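Local coordinates for protein O-methyltransferase family 2 (Planctopirus limnophila, PDB 5I2H) that binds the flavone apigenin between the subunits of its dimer and probably transfers methyl groups from S-adenosyl-L-methionine to hydroxyls, at residues G107-I110 and S111-A114. Numbering follows the deposited sequence.
Sequences GGYI and SLAA. With AGI (5,7-dihydroxy-2-(4-hydroxyphenyl)-4H-chromen-4-one), chain K.
S111 grips the carbonyl of G107 twice across one helical turn. Its N–H donates to G107 O (S111 N to G107 O, 2.9 Å), and its hydroxyl donates to the same oxygen (S111 OG to G107 O, 2.8 Å), the two donors arriving from opposite faces of the carbonyl plane. The side chain can fold back in this way because OG lies beside its own backbone N, anti to the carbonyl carbon (chi1 -68°). Past this point the backbone tightens into i to i+3 bonds, L112 N to Y109 O at 3.0 Å and the nearly straight A113 N to I110 O at 3.1 Å, and A114 N likewise bonds to S111 O.

Apolar contact joins Y109 and L112: methyl CD1 of L112 sits over one face of the tyrosine ring, 4.3 Å from its centroid, a CH-pi contact displaced toward the rim on the CD2 side (Y109 CD2 to L112 CD1, 4.2 Å).

With CG anti to the backbone N (chi1 -168°), Y109 sends its hydroxyl to apigenin. OAC lies at the edge of the ring, and its hydrogen bond (Y109 OH to AGI OAC, 2.4 Å) is very short, its exact length doubtful. R25 of the second subunit also bonds this hydroxyl, and F21 of that subunit meets the ring edge-to-face. A leucine in place of Y109 would probably leave apigenin OAC and the guanidinium of R25 of the second subunit without their shared hydroxyl partner. Y317, H273 and R168 of the second subunit also bind this flavone, making helix 107-110 and the residues following it part of an intersubunit ligand pocket in the dimer of this probable O-methyltransferase.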
loop_
_atom_site.group_PDB
_atom_site.type_symbol
_atom_site.label_atom_id
_atom_site.label_comp_id
_atom_site.label_asym_id
_atom_site.label_seq_id
_atom_site.Cartn_x
_atom_site.Cartn_y
_atom_site.Cartn_z
ATOM N N GLY A 107 -12.128 -6.763 -11.943
ATOM C CA GLY A 107 -10.925 -6.584 -12.737
ATOM C C GLY A 107 -10.899 -5.280 -13.519
ATOM O O GLY A 107 -9.840 -4.670 -13.678
ATOM N N GLY A 108 -12.053 -4.822 -14.003
ATOM C CA GLY A 108 -12.076 -3.542 -14.674
ATOM C C GLY A 108 -11.685 -2.389 -13.767
ATOM O O GLY A 108 -11.070 -1.430 -14.222
ATOM N N TYR A 109 -12.051 -2.460 -12.477
ATOM C CA TYR A 109 -11.680 -1.416 -11.532
ATOM C C TYR A 109 -10.172 -1.415 -11.284
ATOM O O TYR A 109 -9.521 -0.362 -11.350
ATOM C CB TYR A 109 -12.452 -1.600 -10.217
ATOM C CG TYR A 109 -12.360 -0.421 -9.260
ATOM C CD1 TYR A 109 -11.270 -0.257 -8.412
ATOM C CD2 TYR A 109 -13.372 0.547 -9.229
ATOM C CE1 TYR A 109 -11.192 0.839 -7.536
ATOM C CE2 TYR A 109 -13.308 1.636 -8.379
ATOM C CZ TYR A 109 -12.218 1.788 -7.525
ATOM O OH TYR A 109 -12.191 2.889 -6.669
ATOM N N ILE A 110 -9.598 -2.595 -11.031
ATOM C CA ILE A 110 -8.141 -2.735 -10.904
ATOM C C ILE A 110 -7.436 -2.219 -12.150
ATOM O O ILE A 110 -6.368 -1.593 -12.066
ATOM C CB ILE A 110 -7.778 -4.209 -10.639
ATOM C CG1 ILE A 110 -8.521 -4.745 -9.403
ATOM C CG2 ILE A 110 -6.262 -4.407 -10.558
ATOM C CD1 ILE A 110 -8.270 -3.967 -8.164
ATOM N N SER A 111 -8.055 -2.405 -13.316
ATOM C CA SER A 111 -7.419 -2.013 -14.558
ATOM C C SER A 111 -7.343 -0.507 -14.740
ATOM O O SER A 111 -6.649 -0.060 -15.654
ATOM C CB SER A 111 -8.160 -2.667 -15.720
ATOM O OG SER A 111 -7.948 -4.077 -15.690
ATOM N N LEU A 112 -8.028 0.275 -13.905
ATOM C CA LEU A 112 -7.867 1.728 -13.915
ATOM C C LEU A 112 -6.434 2.151 -13.645
ATOM O O LEU A 112 -6.065 3.296 -13.947
ATOM C CB LEU A 112 -8.777 2.366 -12.871
ATOM C CG LEU A 112 -10.263 2.276 -13.221
ATOM C CD1 LEU A 112 -11.105 2.655 -12.025
ATOM C CD2 LEU A 112 -10.569 3.183 -14.405
ATOM N N ALA A 113 -5.627 1.269 -13.070
ATOM C CA ALA A 113 -4.223 1.552 -12.820
ATOM C C ALA A 113 -3.304 0.891 -13.834
ATOM O O ALA A 113 -2.083 0.921 -13.645
ATOM C CB ALA A 113 -3.836 1.104 -11.404
ATOM N N ALA A 114 -3.856 0.298 -14.902
ATOM C CA ALA A 114 -3.039 -0.528 -15.799
ATOM C C ALA A 114 -1.963 0.282 -16.516
ATOM O O ALA A 114 -0.944 -0.269 -16.942
ATOM C CB ALA A 114 -3.927 -1.214 -16.838
HETATM C CAG AGI K . -11.924 7.550 -12.429
HETATM C CAE AGI K . -10.937 7.653 -13.401
HETATM C CAM AGI K . -10.876 8.804 -14.179
HETATM O OAB AGI K . -9.888 8.879 -15.128
HETATM C CAF AGI K . -11.806 9.846 -13.978
HETATM C CAH AGI K . -12.799 9.746 -12.998
HETATM C CAP AGI K . -12.848 8.579 -12.232
HETATM C CAQ AGI K . -13.826 8.329 -11.143
HETATM O OAL AGI K . -13.468 7.285 -10.326
HETATM C CAJ AGI K . -14.993 9.074 -10.936
HETATM C CAR AGI K . -15.834 8.755 -9.862
HETATM O OAA AGI K . -16.894 9.398 -9.679
HETATM C CAT AGI K . -15.464 7.616 -8.959
HETATM C CAS AGI K . -14.214 6.886 -9.255
HETATM C CAK AGI K . -13.804 5.824 -8.462
HETATM C CAN AGI K . -14.576 5.433 -7.381
HETATM O OAC AGI K . -14.125 4.387 -6.650
HETATM C CAI AGI K . -15.792 6.075 -7.044
HETATM C CAO AGI K . -16.273 7.152 -7.783
HETATM O OAD AGI K . -17.431 7.762 -7.452
#